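Local coordinates for protein carboxypeptidase A (Helicoverpa armigera, PDB 1JQG) that probably acts as a zinc-dependent metallocarboxypeptidase of the M14 family, removing C-terminal residues from peptides, and is made as a procarboxypeptidase, at residues R113-F118 with A135-N140; H196-D201 with D206-I211. All blocks are in the same frame, centred on the assembly; numbering follows the deposited sequence.

Contact 1: residues R113-F118 with A135-N140; sequences RSRLSF and AKEFPN
Arg115 swings its guanidinium across the end of Glu137, the two side chains crossing at about a right angle, and its NH2 meets Glu137 OE2 at 2.7 Å in a salt bridge. The two flat groups are nearly coplanar, their planes 17° apart, with the carboxylate at the guanidinium's edge. One nitrogen does most of the work: Glu137 OE1 stays 3.5 Å from Arg115 NH2, and this is not the forked, two-bond pairing that arginine can make with a carboxylate. As a hydrogen bond the link is weak, the N-H pointing well off the oxygen at 118°, and much of the attraction is probably electrostatic.

A bend at chi2 (-68°) brings the guanidinium of Arg115 round toward the helix end. Glu137, by contrast, is extended beyond CG and simply reaches out to it. Phe138 flanks the pair: its CZ touches Arg115 NH2 at 3.8 Å, the nitrogen coming to the ring's edge near its plane, which is not a cation-pi stack. Glu137 CG sits over one face of the same ring, 3.7 Å above it and offset toward the rim. Helix 187-200 supplies further neighbours to both Phe138 and Arg115.

The arrangement is a surface salt bridge flanked by an aromatic ring, joining the loop after helix 92-108 to the C-terminal end of helix 124-137, at the periphery of the zinc carboxypeptidase fold and away from the metal.

Contact 2: residues H196-D201 with D206-I211; sequences HKLVID and DLINNI
Leu198 and Ile208 run antiparallel alongside one another where helix 187-200 faces the short helix 206-209; the CA atoms of Leu198 and Ile208 are 6.3 Å apart. The tight part of the contact is small and gathers round one methyl group. Ile208 CG2 approaches Leu198 CD2 to 3.7 Å and lies 3.5 Å from Leu198 O, a carbon against a backbone carbonyl and no hydrogen bond. With chi1 at 47°, Ile208 places CG1 between its backbone N and carbonyl carbon, while CG2 falls beside the N and is the branch that does the touching. Leu198 uses the same CD2 methyl against Leu207 CB, at 4.1 Å, the two leucines crossing at about a right angle. One leucine branch is thus shared by two neighbours on the small helix.

Leu207 presents little more than its CB here; its side chain also touches Trp410, Lys414 and Arg418 of helix 402-421.

The looser, polar side of the contact is partly exposed and bonds within its own segment or to other parts of the fold. The chain of Lys197 ends on Asp201 and takes no part in the helix contact: its NZ forms a salt bridge to Asp201 OD1 at 3.1 Å, meeting the oxygen from above the carboxylate plane, 54° out of it. At the start of the short helix, Asp206 OD2 pairs with Arg418.

No hydrogen bond or salt bridge crosses between the segments. Their direct hold on each other rests on apolar side chains and a methyl against a carbonyl, which contributes packing but no directional bond; the short connecting loop and the salt bridge from Asp206 to Arg418 also constrain the small helix, while the charged groups pair within a segment or with helix 402-421.

In the fold
Both segments of contact 1 precede those of contact 2 in the chain, yet the centres of the two contacts lie only 14 Å apart on the same side of the molecule. Helix 187-200 connects them: its C-terminal part meets helix 206-209 in contact 2 and also receives side chains from contact 1. Phe138 CD1 packs on Val199 CG1 at 3.5 Å, Arg115 NE reaches Ile200 CD1 at 3.7 Å, and the ring of Phe118 meets His196 edge-to-face. Segment 206-211 leads directly into strand 212-216 of the mixed eight-stranded sheet. Together they join the loop after helix 92-108, helix 124-137, helix 187-200 and helix 206-209 on the outer part of the catalytic domain, away from the zinc site.

Contact 1: residues R113-F118 with A135-N140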
ATOM      1  N   ARG A 113       0.212  -7.522  23.862  1.00 30.78           N
ATOM      2  CA  ARG A 113       1.206  -6.498  23.555  1.00 27.02           C
ATOM      3  C   ARG A 113       2.481  -7.069  22.946  1.00 27.93           C
ATOM      4  O   ARG A 113       3.067  -6.496  22.021  1.00 26.98           O
ATOM      5  CB  ARG A 113       1.439  -5.659  24.801  1.00 24.26           C
ATOM      6  CG  ARG A 113       2.388  -4.478  24.629  1.00 35.00           C
ATOM      7  CD  ARG A 113       2.444  -3.613  25.888  1.00 26.59           C
ATOM      8  NE  ARG A 113       3.335  -2.470  25.719  1.00 36.93           N
ATOM      9  CZ  ARG A 113       3.030  -1.221  26.076  1.00 40.60           C
ATOM     10  NH1 ARG A 113       3.921  -0.248  25.883  1.00 45.10           N
ATOM     11  NH2 ARG A 113       1.886  -0.805  26.611  1.00 41.58           N
ATOM     12  N   SER A 114       2.994  -8.194  23.443  1.00 28.02           N
ATOM     13  CA  SER A 114       4.225  -8.803  22.955  1.00 24.88           C
ATOM     14  C   SER A 114       3.998  -9.726  21.756  1.00 22.79           C
ATOM     15  O   SER A 114       4.962 -10.149  21.091  1.00 16.16           O
ATOM     16  CB  SER A 114       4.972  -9.598  24.043  1.00 29.36           C
ATOM     17  OG  SER A 114       4.280 -10.692  24.643  1.00 31.27           O
ATOM     18  N   ARG A 115       2.763 -10.160  21.521  1.00 20.54           N
ATOM     19  CA  ARG A 115       2.397 -11.059  20.452  1.00 21.81           C
ATOM     20  C   ARG A 115       1.096 -10.661  19.767  1.00 24.27           C
ATOM     21  O   ARG A 115      -0.004 -10.973  20.219  1.00 27.58           O
ATOM     22  CB  ARG A 115       2.294 -12.503  20.948  1.00 17.54           C
ATOM     23  CG  ARG A 115       3.538 -13.163  21.496  1.00 18.99           C
ATOM     24  CD  ARG A 115       4.627 -13.426  20.470  1.00 15.78           C
ATOM     25  NE  ARG A 115       5.959 -13.489  21.158  1.00 26.06           N
ATOM     26  CZ  ARG A 115       6.494 -14.676  21.402  1.00 34.69           C
ATOM     27  NH1 ARG A 115       5.828 -15.790  21.035  1.00 47.34           N
ATOM     28  NH2 ARG A 115       7.676 -14.764  21.991  1.00 30.76           N
ATOM     29  N   LEU A 116       1.185  -9.951  18.652  1.00 28.60           N
ATOM     30  CA  LEU A 116       0.035  -9.580  17.840  1.00 26.69           C
ATOM     31  C   LEU A 116      -0.452 -10.761  17.015  1.00 30.38           C
ATOM     32  O   LEU A 116       0.322 -11.292  16.240  1.00 32.22           O
ATOM     33  CB  LEU A 116       0.385  -8.410  16.928  1.00 21.28           C
ATOM     34  CG  LEU A 116       0.716  -7.068  17.596  1.00 30.74           C
ATOM     35  CD1 LEU A 116       0.898  -5.991  16.546  1.00 32.81           C
ATOM     36  CD2 LEU A 116      -0.312  -6.540  18.598  1.00 27.34           C
ATOM     37  N   SER A 117      -1.704 -11.168  17.201  1.00 33.92           N
ATOM     38  CA  SER A 117      -2.306 -12.279  16.487  1.00 32.03           C
ATOM     39  C   SER A 117      -2.718 -11.881  15.074  1.00 30.41           C
ATOM     40  O   SER A 117      -2.674 -10.698  14.727  1.00 29.06           O
ATOM     41  CB  SER A 117      -3.519 -12.777  17.281  1.00 33.14           C
ATOM     42  OG  SER A 117      -3.114 -13.449  18.471  1.00 51.95           O
ATOM     43  N   PHE A 118      -3.154 -12.883  14.280  1.00 23.86           N
ATOM     44  CA  PHE A 118      -3.641 -12.594  12.939  1.00 23.61           C
ATOM     45  C   PHE A 118      -5.153 -12.812  12.830  1.00 26.48           C
ATOM     46  O   PHE A 118      -5.683 -13.195  11.789  1.00 28.68           O
ATOM     47  CB  PHE A 118      -2.899 -13.403  11.890  1.00 23.97           C
ATOM     48  CG  PHE A 118      -1.413 -13.221  11.940  1.00 27.22           C
ATOM     49  CD1 PHE A 118      -0.579 -14.057  12.639  1.00 22.09           C
ATOM     50  CD2 PHE A 118      -0.877 -12.126  11.251  1.00 29.38           C
ATOM     51  CE1 PHE A 118       0.789 -13.824  12.659  1.00 31.00           C
ATOM     52  CE2 PHE A 118       0.485 -11.893  11.266  1.00 27.29           C
ATOM     53  CZ  PHE A 118       1.314 -12.742  11.970  1.00 31.02           C
ATOM     54  N   ALA A 135      12.090  -5.882  20.582  1.00 17.64           N
ATOM     55  CA  ALA A 135      13.499  -5.565  20.818  1.00 21.49           C
ATOM     56  C   ALA A 135      14.010  -5.915  22.214  1.00 20.09           C
ATOM     57  O   ALA A 135      15.229  -6.037  22.391  1.00 22.61           O
ATOM     58  CB  ALA A 135      13.810  -4.095  20.546  1.00 18.66           C
ATOM     59  N   LYS A 136      13.105  -6.058  23.173  1.00 21.52           N
ATOM     60  CA  LYS A 136      13.438  -6.561  24.507  1.00 21.24           C
ATOM     61  C   LYS A 136      13.630  -8.073  24.606  1.00 19.54           C
ATOM     62  O   LYS A 136      14.486  -8.544  25.322  1.00 25.00           O
ATOM     63  CB  LYS A 136      12.280  -6.218  25.458  1.00 18.35           C
ATOM     64  CG  LYS A 136      12.109  -4.722  25.672  1.00 21.90           C
ATOM     65  CD  LYS A 136      11.019  -4.447  26.708  1.00 20.21           C
ATOM     66  CE  LYS A 136      10.494  -3.000  26.576  1.00 17.56           C
ATOM     67  NZ  LYS A 136       9.276  -2.816  27.425  1.00 17.80           N
ATOM     68  N   GLU A 137      12.819  -8.840  23.876  1.00 20.08           N
ATOM     69  CA  GLU A 137      12.871 -10.300  23.930  1.00 22.29           C
ATOM     70  C   GLU A 137      13.880 -10.899  22.970  1.00 23.30           C
ATOM     71  O   GLU A 137      14.431 -11.981  23.208  1.00 24.86           O
ATOM     72  CB  GLU A 137      11.494 -10.902  23.614  1.00 22.07           C
ATOM     73  CG  GLU A 137      11.308 -12.358  23.991  1.00 21.93           C
ATOM     74  CD  GLU A 137       9.903 -12.879  23.746  1.00 18.85           C
ATOM     75  OE1 GLU A 137       9.024 -11.995  23.604  1.00 19.46           O
ATOM     76  OE2 GLU A 137       9.624 -14.099  23.687  1.00 18.66           O
ATOM     77  N   PHE A 138      14.137 -10.222  21.839  1.00 21.76           N
ATOM     78  CA  PHE A 138      15.079 -10.694  20.832  1.00 22.31           C
ATOM     79  C   PHE A 138      16.130  -9.654  20.450  1.00 26.28           C
ATOM     80  O   PHE A 138      16.208  -9.175  19.286  1.00 28.74           O
ATOM     81  CB  PHE A 138      14.257 -11.100  19.575  1.00 15.97           C
ATOM     82  CG  PHE A 138      13.147 -12.070  19.883  1.00 16.25           C
ATOM     83  CD1 PHE A 138      11.842 -11.595  19.919  1.00 22.64           C
ATOM     84  CD2 PHE A 138      13.367 -13.404  20.191  1.00 13.61           C
ATOM     85  CE1 PHE A 138      10.768 -12.438  20.221  1.00 20.62           C
ATOM     86  CE2 PHE A 138      12.293 -14.240  20.481  1.00 21.37           C
ATOM     87  CZ  PHE A 138      10.984 -13.782  20.520  1.00 14.10           C
ATOM     88  N   PRO A 139      16.977  -9.244  21.390  1.00 24.94           N
ATOM     89  CA  PRO A 139      17.949  -8.183  21.195  1.00 24.22           C
ATOM     90  C   PRO A 139      19.087  -8.515  20.257  1.00 21.31           C
ATOM     91  O   PRO A 139      19.702  -7.618  19.702  1.00 22.79           O
ATOM     92  CB  PRO A 139      18.439  -7.896  22.625  1.00 22.59           C
ATOM     93  CG  PRO A 139      18.313  -9.200  23.321  1.00 24.91           C
ATOM     94  CD  PRO A 139      16.997  -9.714  22.806  1.00 25.34           C
ATOM     95  N   ASN A 140      19.394  -9.800  20.087  1.00 18.35           N
ATOM     96  CA  ASN A 140      20.459 -10.191  19.161  1.00 20.35           C
ATOM     97  C   ASN A 140      20.107 -10.123  17.688  1.00 20.35           C
ATOM     98  O   ASN A 140      21.008 -10.180  16.835  1.00 27.01           O
ATOM     99  CB  ASN A 140      20.954 -11.604  19.526  1.00 21.21           C
ATOM    100  CG  ASN A 140      21.894 -11.564  20.716  1.00 31.13           C
ATOM    101  OD1 ASN A 140      21.542 -11.376  21.890  1.00 28.74           O
ATOM    102  ND2 ASN A 140      23.160 -11.785  20.377  1.00 32.06           N
TER

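Contact 2: residues H196-D201 with D206-I211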
ATOM      1  N   HIS A 196       6.825 -11.959  11.909  1.00 22.92           N
ATOM      2  CA  HIS A 196       6.496 -13.153  12.666  1.00 22.75           C
ATOM      3  C   HIS A 196       7.348 -14.325  12.222  1.00 22.82           C
ATOM      4  O   HIS A 196       7.833 -15.123  13.013  1.00 24.45           O
ATOM      5  CB  HIS A 196       4.993 -13.417  12.602  1.00 26.33           C
ATOM      6  CG  HIS A 196       4.549 -14.746  13.136  1.00 27.48           C
ATOM      7  ND1 HIS A 196       4.288 -15.892  12.408  1.00 27.59           N
ATOM      8  CD2 HIS A 196       4.334 -15.062  14.430  1.00 24.39           C
ATOM      9  CE1 HIS A 196       3.936 -16.861  13.229  1.00 23.01           C
ATOM     10  NE2 HIS A 196       3.965 -16.384  14.454  1.00 24.82           N
ATOM     11  N   LYS A 197       7.541 -14.483  10.928  1.00 21.63           N
ATOM     12  CA  LYS A 197       8.366 -15.595  10.412  1.00 23.20           C
ATOM     13  C   LYS A 197       9.869 -15.354  10.503  1.00 23.46           C
ATOM     14  O   LYS A 197      10.630 -16.298  10.542  1.00 24.69           O
ATOM     15  CB  LYS A 197       8.038 -15.928   8.949  1.00 18.97           C
ATOM     16  CG  LYS A 197       6.664 -16.605   8.803  1.00 19.28           C
ATOM     17  CD  LYS A 197       6.844 -17.994   9.417  1.00 29.49           C
ATOM     18  CE  LYS A 197       5.539 -18.770   9.447  1.00 38.28           C
ATOM     19  NZ  LYS A 197       5.901 -20.157   9.920  1.00 33.57           N
ATOM     20  N   LEU A 198      10.305 -14.088  10.567  1.00 21.46           N
ATOM     21  CA  LEU A 198      11.720 -13.784  10.714  1.00 20.93           C
ATOM     22  C   LEU A 198      12.171 -13.701  12.167  1.00 16.58           C
ATOM     23  O   LEU A 198      13.364 -13.731  12.454  1.00 16.00           O
ATOM     24  CB  LEU A 198      12.051 -12.482   9.971  1.00 16.65           C
ATOM     25  CG  LEU A 198      11.880 -12.461   8.470  1.00 18.74           C
ATOM     26  CD1 LEU A 198      12.060 -11.041   7.953  1.00 22.57           C
ATOM     27  CD2 LEU A 198      12.859 -13.372   7.745  1.00 13.76           C
ATOM     28  N   VAL A 199      11.250 -13.530  13.092  1.00 16.09           N
ATOM     29  CA  VAL A 199      11.582 -13.365  14.508  1.00 15.70           C
ATOM     30  C   VAL A 199      10.923 -14.412  15.389  1.00 16.67           C
ATOM     31  O   VAL A 199      11.679 -15.004  16.137  1.00 20.06           O
ATOM     32  CB  VAL A 199      11.179 -11.955  15.003  1.00 18.89           C
ATOM     33  CG1 VAL A 199      11.588 -11.648  16.435  1.00 13.29           C
ATOM     34  CG2 VAL A 199      11.740 -10.861  14.091  1.00 18.63           C
ATOM     35  N   ILE A 200       9.602 -14.506  15.419  1.00 18.70           N
ATOM     36  CA  ILE A 200       8.845 -15.337  16.309  1.00 20.40           C
ATOM     37  C   ILE A 200       8.901 -16.811  15.964  1.00 25.33           C
ATOM     38  O   ILE A 200       9.235 -17.647  16.809  1.00 30.33           O
ATOM     39  CB  ILE A 200       7.349 -14.927  16.375  1.00 22.16           C
ATOM     40  CG1 ILE A 200       7.218 -13.435  16.708  1.00 18.56           C
ATOM     41  CG2 ILE A 200       6.586 -15.792  17.377  1.00 18.88           C
ATOM     42  CD1 ILE A 200       7.791 -13.011  18.021  1.00 15.83           C
ATOM     43  N   ASP A 201       8.533 -17.166  14.748  1.00 26.46           N
ATOM     44  CA  ASP A 201       8.487 -18.524  14.271  1.00 23.82           C
ATOM     45  C   ASP A 201       9.415 -18.732  13.091  1.00 23.93           C
ATOM     46  O   ASP A 201       8.947 -18.638  11.959  1.00 25.96           O
ATOM     47  CB  ASP A 201       7.058 -18.914  13.864  1.00 24.82           C
ATOM     48  CG  ASP A 201       6.905 -20.407  13.657  1.00 22.31           C
ATOM     49  OD1 ASP A 201       5.931 -20.700  12.954  1.00 29.45           O
ATOM     50  OD2 ASP A 201       7.720 -21.195  14.183  1.00 29.24           O
ATOM     51  N   ASP A 206      17.747 -19.715   6.319  1.00 31.67           N
ATOM     52  CA  ASP A 206      18.477 -19.031   5.256  1.00 28.81           C
ATOM     53  C   ASP A 206      18.065 -17.567   5.098  1.00 29.54           C
ATOM     54  O   ASP A 206      18.917 -16.702   4.823  1.00 27.41           O
ATOM     55  CB  ASP A 206      18.314 -19.791   3.950  1.00 27.96           C
ATOM     56  CG  ASP A 206      16.906 -19.802   3.398  1.00 33.11           C
ATOM     57  OD1 ASP A 206      15.942 -20.228   4.066  1.00 28.07           O
ATOM     58  OD2 ASP A 206      16.795 -19.342   2.228  1.00 35.30           O
ATOM     59  N   LEU A 207      16.774 -17.276   5.347  1.00 27.02           N
ATOM     60  CA  LEU A 207      16.235 -15.940   5.160  1.00 24.60           C
ATOM     61  C   LEU A 207      16.721 -14.928   6.190  1.00 21.04           C
ATOM     62  O   LEU A 207      16.773 -13.745   5.890  1.00 21.28           O
ATOM     63  CB  LEU A 207      14.709 -15.942   5.168  1.00 21.90           C
ATOM     64  CG  LEU A 207      14.017 -16.755   4.059  1.00 25.46           C
ATOM     65  CD1 LEU A 207      12.513 -16.787   4.284  1.00 22.20           C
ATOM     66  CD2 LEU A 207      14.261 -16.216   2.668  1.00 26.03           C
ATOM     67  N   ILE A 208      17.068 -15.372   7.384  1.00 21.90           N
ATOM     68  CA  ILE A 208      17.591 -14.497   8.413  1.00 24.39           C
ATOM     69  C   ILE A 208      19.104 -14.434   8.477  1.00 23.04           C
ATOM     70  O   ILE A 208      19.632 -13.364   8.781  1.00 27.47           O
ATOM     71  CB  ILE A 208      17.066 -14.878   9.811  1.00 29.78           C
ATOM     72  CG1 ILE A 208      17.174 -16.375  10.050  1.00 29.26           C
ATOM     73  CG2 ILE A 208      15.619 -14.444   9.941  1.00 47.20           C
ATOM     74  CD1 ILE A 208      17.099 -16.854  11.477  1.00 41.25           C
ATOM     75  N   ASN A 209      19.767 -15.559   8.196  1.00 22.90           N
ATOM     76  CA  ASN A 209      21.213 -15.609   8.208  1.00 27.94           C
ATOM     77  C   ASN A 209      21.902 -14.868   7.056  1.00 25.71           C
ATOM     78  O   ASN A 209      22.938 -14.230   7.277  1.00 24.89           O
ATOM     79  CB  ASN A 209      21.673 -17.089   8.252  1.00 34.42           C
ATOM     80  CG  ASN A 209      21.590 -17.661   9.652  1.00 37.46           C
ATOM     81  OD1 ASN A 209      22.008 -16.992  10.605  1.00 47.71           O
ATOM     82  ND2 ASN A 209      21.061 -18.856   9.779  1.00 38.74           N
ATOM     83  N   ASN A 210      21.378 -15.047   5.842  1.00 25.93           N
ATOM     84  CA  ASN A 210      22.021 -14.454   4.665  1.00 28.62           C
ATOM     85  C   ASN A 210      21.477 -13.101   4.227  1.00 28.44           C
ATOM     86  O   ASN A 210      21.871 -12.555   3.211  1.00 28.69           O
ATOM     87  CB  ASN A 210      21.984 -15.465   3.522  1.00 30.31           C
ATOM     88  CG  ASN A 210      22.790 -16.717   3.855  1.00 41.40           C
ATOM     89  OD1 ASN A 210      23.945 -16.618   4.307  1.00 49.28           O
ATOM     90  ND2 ASN A 210      22.161 -17.867   3.608  1.00 35.95           N
ATOM     91  N   ILE A 211      20.402 -12.608   4.823  1.00 29.22           N
ATOM     92  CA  ILE A 211      19.739 -11.387   4.454  1.00 27.91           C
ATOM     93  C   ILE A 211      19.469 -10.457   5.642  1.00 23.66           C
ATOM     94  O   ILE A 211      19.003 -10.908   6.694  1.00 25.01           O
ATOM     95  CB  ILE A 211      18.416 -11.678   3.701  1.00 30.59           C
ATOM     96  CG1 ILE A 211      18.653 -12.582   2.471  1.00 26.64           C
ATOM     97  CG2 ILE A 211      17.779 -10.371   3.214  1.00 19.55           C
ATOM     98  CD1 ILE A 211      17.416 -13.100   1.775  1.00 23.36           C
TER